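Local coordinates for Epf (Streptococcus pyogenes, PDB 4ES8), which acts as a cell-surface adhesin that binds to cells through an N-terminal domain containing a carbohydrate-binding module and a fibronectin-like domain, at residues F44-P58 / R68-I80. Numbering follows the deposited sequence. Where two conformers were deposited one is given.
With ACT (acetate ion), chain D.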
# COMPACT_ATOMS: atom_id res chain seq x y z
N PHE A 44 10.60 -10.53 17.65
CA PHE A 44 10.44 -10.14 19.04
C PHE A 44 11.49 -9.14 19.42
O PHE A 44 12.50 -8.97 18.71
CB PHE A 44 10.49 -11.37 19.99
CG PHE A 44 11.88 -11.96 20.07
CD1 PHE A 44 12.33 -12.84 19.08
CD2 PHE A 44 12.71 -11.69 21.14
CE1 PHE A 44 13.63 -13.40 19.16
CE2 PHE A 44 14.00 -12.24 21.22
CZ PHE A 44 14.45 -13.09 20.23
N SER A 45 11.27 -8.50 20.55
CA SER A 45 12.21 -7.53 21.11
C SER A 45 12.24 -7.62 22.62
O SER A 45 11.28 -7.21 23.28
CB SER A 45 11.84 -6.11 20.69
OG SER A 45 12.77 -5.19 21.24
N LYS A 46 13.31 -8.20 23.18
CA LYS A 46 13.42 -8.24 24.64
C LYS A 46 13.66 -6.82 25.14
O LYS A 46 14.46 -6.06 24.56
CB LYS A 46 14.56 -9.17 25.06
CG LYS A 46 14.21 -10.64 24.84
CD LYS A 46 15.28 -11.60 25.33
CE LYS A 46 15.25 -11.74 26.84
NZ LYS A 46 13.92 -12.28 27.30
N GLY A 47 12.93 -6.44 26.19
CA GLY A 47 13.00 -5.07 26.69
C GLY A 47 12.11 -4.10 25.92
O GLY A 47 12.08 -2.91 26.24
N ALA A 48 11.39 -4.59 24.86
CA ALA A 48 10.52 -3.81 23.98
C ALA A 48 11.25 -2.52 23.51
O ALA A 48 10.88 -1.39 23.85
CB ALA A 48 9.19 -3.49 24.66
N THR A 49 12.35 -2.73 22.76
CA THR A 49 13.13 -1.62 22.23
C THR A 49 12.63 -1.29 20.80
O THR A 49 11.64 -1.85 20.32
CB THR A 49 14.64 -1.98 22.24
OG1 THR A 49 14.87 -2.99 21.25
CG2 THR A 49 15.14 -2.48 23.64
N ASP A 50 13.35 -0.43 20.11
CA ASP A 50 12.98 -0.12 18.73
C ASP A 50 13.35 -1.29 17.79
O ASP A 50 12.78 -1.38 16.70
CB ASP A 50 13.78 1.14 18.32
CG ASP A 50 13.51 1.69 16.94
OD1 ASP A 50 12.33 1.76 16.55
OD2 ASP A 50 14.48 2.08 16.25
N SER A 51 14.29 -2.17 18.21
CA SER A 51 14.85 -3.22 17.37
C SER A 51 14.25 -4.60 17.60
O SER A 51 14.12 -5.06 18.74
CB SER A 51 16.35 -3.30 17.57
OG SER A 51 16.93 -2.05 17.22
N TYR A 52 13.94 -5.27 16.48
CA TYR A 52 13.32 -6.60 16.49
C TYR A 52 14.13 -7.59 15.68
O TYR A 52 14.63 -7.26 14.60
CB TYR A 52 11.91 -6.52 15.86
CG TYR A 52 10.89 -5.88 16.76
CD1 TYR A 52 10.87 -4.50 16.96
CD2 TYR A 52 9.95 -6.65 17.45
CE1 TYR A 52 9.93 -3.90 17.81
CE2 TYR A 52 9.01 -6.07 18.29
CZ TYR A 52 9.02 -4.69 18.50
OH TYR A 52 8.09 -4.11 19.33
N VAL A 53 14.17 -8.84 16.15
CA VAL A 53 14.81 -9.93 15.45
C VAL A 53 13.81 -11.07 15.26
O VAL A 53 12.74 -11.07 15.86
CB VAL A 53 16.08 -10.44 16.17
CG1 VAL A 53 17.10 -9.32 16.35
CG2 VAL A 53 15.72 -11.11 17.49
N PHE A 54 14.16 -12.03 14.41
CA PHE A 54 13.24 -13.10 14.02
C PHE A 54 12.93 -14.03 15.19
O PHE A 54 13.83 -14.41 15.95
CB PHE A 54 13.82 -13.86 12.82
CG PHE A 54 12.84 -14.80 12.16
CD1 PHE A 54 11.89 -14.33 11.27
CD2 PHE A 54 12.92 -16.18 12.39
CE1 PHE A 54 11.00 -15.21 10.64
CE2 PHE A 54 12.05 -17.06 11.74
CZ PHE A 54 11.09 -16.57 10.87
N HIS A 55 11.64 -14.39 15.33
CA HIS A 55 11.11 -15.22 16.41
C HIS A 55 11.10 -16.68 15.98
O HIS A 55 10.13 -17.18 15.39
CB HIS A 55 9.68 -14.73 16.75
CG HIS A 55 8.94 -15.43 17.86
ND1 HIS A 55 8.53 -16.76 17.75
CD2 HIS A 55 8.48 -14.93 19.03
CE1 HIS A 55 7.86 -17.03 18.87
NE2 HIS A 55 7.79 -15.96 19.66
N LEU A 56 12.21 -17.37 16.28
CA LEU A 56 12.33 -18.78 15.89
C LEU A 56 11.34 -19.67 16.61
O LEU A 56 10.95 -19.38 17.74
CB LEU A 56 13.75 -19.29 16.14
CG LEU A 56 14.88 -18.51 15.48
CD1 LEU A 56 16.20 -18.81 16.16
CD2 LEU A 56 14.96 -18.79 13.98
N ILE A 57 10.89 -20.73 15.93
CA ILE A 57 10.00 -21.72 16.51
C ILE A 57 10.67 -23.08 16.20
O ILE A 57 11.59 -23.10 15.37
CB ILE A 57 8.54 -21.61 16.03
CG1 ILE A 57 8.44 -21.89 14.51
CG2 ILE A 57 7.97 -20.22 16.42
CD1 ILE A 57 7.05 -21.76 13.88
N PRO A 58 10.27 -24.20 16.84
CA PRO A 58 10.96 -25.47 16.58
C PRO A 58 10.88 -25.83 15.10
O PRO A 58 9.80 -25.79 14.50
CB PRO A 58 10.22 -26.47 17.49
CG PRO A 58 9.72 -25.62 18.62
CD PRO A 58 9.24 -24.37 17.90
N ARG A 68 2.55 -22.13 18.53
CA ARG A 68 3.95 -22.52 18.33
C ARG A 68 4.86 -21.78 19.31
O ARG A 68 4.86 -20.54 19.33
CB ARG A 68 4.40 -22.22 16.87
CG ARG A 68 3.53 -22.82 15.77
CD ARG A 68 3.96 -24.23 15.32
NE ARG A 68 3.91 -25.22 16.40
CZ ARG A 68 2.83 -25.94 16.71
NH1 ARG A 68 1.70 -25.77 16.05
NH2 ARG A 68 2.89 -26.84 17.69
N GLU A 69 5.63 -22.52 20.09
CA GLU A 69 6.51 -21.91 21.09
C GLU A 69 7.69 -21.15 20.49
O GLU A 69 8.26 -21.57 19.47
CB GLU A 69 7.07 -22.96 22.08
CG GLU A 69 8.05 -23.97 21.48
CD GLU A 69 8.06 -25.33 22.15
OE1 GLU A 69 6.98 -25.93 22.36
OE2 GLU A 69 9.17 -25.80 22.49
N HIS A 70 8.09 -20.06 21.17
CA HIS A 70 9.36 -19.39 20.87
C HIS A 70 10.45 -20.44 21.16
O HIS A 70 10.48 -20.98 22.28
CB HIS A 70 9.53 -18.15 21.77
CG HIS A 70 10.62 -17.22 21.34
ND1 HIS A 70 10.97 -16.12 22.10
CD2 HIS A 70 11.44 -17.28 20.25
CE1 HIS A 70 11.95 -15.52 21.44
NE2 HIS A 70 12.24 -16.16 20.31
N ASN A 71 11.26 -20.80 20.15
CA ASN A 71 12.22 -21.90 20.29
C ASN A 71 13.04 -21.78 21.57
O ASN A 71 13.60 -20.73 21.84
CB ASN A 71 13.13 -21.96 19.08
CG ASN A 71 13.83 -23.28 19.01
OD1 ASN A 71 13.19 -24.33 18.99
ND2 ASN A 71 15.15 -23.24 19.08
N GLU A 72 13.11 -22.90 22.34
CA GLU A 72 13.87 -23.06 23.59
C GLU A 72 13.31 -22.27 24.80
O GLU A 72 12.99 -22.87 25.83
CB GLU A 72 15.37 -22.68 23.42
CG GLU A 72 16.11 -23.33 22.27
CD GLU A 72 17.57 -22.93 22.10
OE1 GLU A 72 17.85 -21.73 21.85
OE2 GLU A 72 18.43 -23.84 22.17
N VAL A 73 13.15 -20.95 24.64
CA VAL A 73 12.76 -20.07 25.73
C VAL A 73 11.25 -20.20 26.08
O VAL A 73 10.92 -20.13 27.27
CB VAL A 73 13.21 -18.60 25.48
CG1 VAL A 73 12.65 -18.03 24.19
CG2 VAL A 73 12.95 -17.69 26.68
N LYS A 74 10.35 -20.40 25.08
CA LYS A 74 8.92 -20.63 25.35
C LYS A 74 8.26 -19.49 26.19
O LYS A 74 7.31 -19.75 26.95
CB LYS A 74 8.69 -22.00 26.06
CG LYS A 74 9.36 -23.19 25.38
CD LYS A 74 8.99 -24.50 26.07
CE LYS A 74 10.17 -25.40 26.26
NZ LYS A 74 9.78 -26.67 26.95
N ASP A 75 8.71 -18.24 26.00
CA ASP A 75 8.12 -17.08 26.68
C ASP A 75 6.87 -16.63 25.92
O ASP A 75 5.84 -16.35 26.54
CB ASP A 75 9.12 -15.92 26.83
CG ASP A 75 9.97 -15.59 25.61
OD1 ASP A 75 9.77 -16.24 24.54
OD2 ASP A 75 10.82 -14.68 25.71
N SER A 76 6.93 -16.64 24.59
CA SER A 76 5.79 -16.31 23.76
C SER A 76 5.47 -17.50 22.87
O SER A 76 6.37 -18.31 22.56
CB SER A 76 6.05 -15.05 22.92
OG SER A 76 7.32 -15.12 22.27
N TYR A 77 4.19 -17.64 22.52
CA TYR A 77 3.72 -18.59 21.52
C TYR A 77 3.04 -17.78 20.46
O TYR A 77 2.51 -16.70 20.76
CB TYR A 77 2.73 -19.62 22.12
CG TYR A 77 3.37 -20.68 22.99
CD1 TYR A 77 4.01 -20.35 24.18
CD2 TYR A 77 3.29 -22.03 22.65
CE1 TYR A 77 4.61 -21.33 24.99
CE2 TYR A 77 3.86 -23.02 23.45
CZ TYR A 77 4.51 -22.67 24.61
OH TYR A 77 5.10 -23.66 25.38
N ILE A 78 3.01 -18.29 19.23
CA ILE A 78 2.38 -17.59 18.11
C ILE A 78 1.47 -18.56 17.35
O ILE A 78 1.72 -19.77 17.36
CB ILE A 78 3.45 -16.97 17.20
CG1 ILE A 78 4.42 -18.04 16.62
CG2 ILE A 78 4.20 -15.83 17.97
CD1 ILE A 78 5.48 -17.44 15.65
N LYS A 79 0.44 -18.03 16.68
CA LYS A 79 -0.52 -18.90 15.98
C LYS A 79 -1.03 -18.21 14.75
O LYS A 79 -1.38 -17.02 14.80
CB LYS A 79 -1.69 -19.28 16.91
CG LYS A 79 -2.74 -20.21 16.29
CD LYS A 79 -3.81 -20.67 17.33
CE LYS A 79 -4.64 -19.55 17.93
NZ LYS A 79 -5.53 -18.88 16.93
N ILE A 80 -1.06 -18.95 13.64
CA ILE A 80 -1.55 -18.39 12.39
C ILE A 80 -2.49 -19.37 11.72
O ILE A 80 -2.37 -20.61 11.89
CB ILE A 80 -0.35 -18.04 11.46
CG1 ILE A 80 -0.72 -17.04 10.36
CG2 ILE A 80 0.33 -19.31 10.88
CD1 ILE A 80 0.56 -16.46 9.63
C ACT D . 12.06 -21.31 12.16
O ACT D . 11.62 -21.06 11.02
OXT ACT D . 11.78 -20.71 13.21
CH3 ACT D . 13.04 -22.48 12.37
O HOH W 1 14.15 -16.72 18.46
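H70 lies face to face on H55, ring centroids 4.0 Å apart and planes 18° from parallel, and turns its far edge onto F44. Followed outward, H70 CB rests against NE2 and CE1 of H55, and CG still lies over that ring; with CG anti to the backbone N (chi1 -167°), the imidazole runs along the face of H55 to the phenyl beyond. CD2 meets the carbonyl oxygen of L56 near the ring plane, 3.3 Å from L56 O. On the other side of the ring ND1 donates in plane to the syn lone pair of D75 OD1 (2.7 Å), an oxygen that S76 N also grips from above the carboxylate plane. At the tip, H70 CE1 stands over the centre of the F44 ring, the H70 and F44 rings forming an edge-to-face pair with planes at 65°. H70 NE2 is 2.7 Å from the oxygen of water 1, and that water accepts from L56 N. The H70 ring is thus held in rotation by carboxylate and water, and D75 may raise its basicity.

The opposite face of H55 carries I78 CG2 in a CH-pi contact. H55 NE2 shares a hydrogen bond with S76 OG (2.8 Å), whose hydroxyl also bonds Y97; H55 ND1, buried beside I78 CD1, has no polar partner in the model. Farther along, I57 CG2 wedges between I78 CD1 and E69 O, and P58 CG lies on E69 CG (3.7 Å). The backbone bond from N71 N to L56 O (2.8 Å) ties the loops together, and I57 N donates to an acetate ion, probably from the crystallisation liquor, that R42 also holds. This aromatic cluster with a His-carboxylate pair joins two antiparallel sheets of the beta-rich adhesin domain: the 41-46/51-54 hairpin and its following loop meet the connection between edge strand 68-69 and its neighbour 76-80.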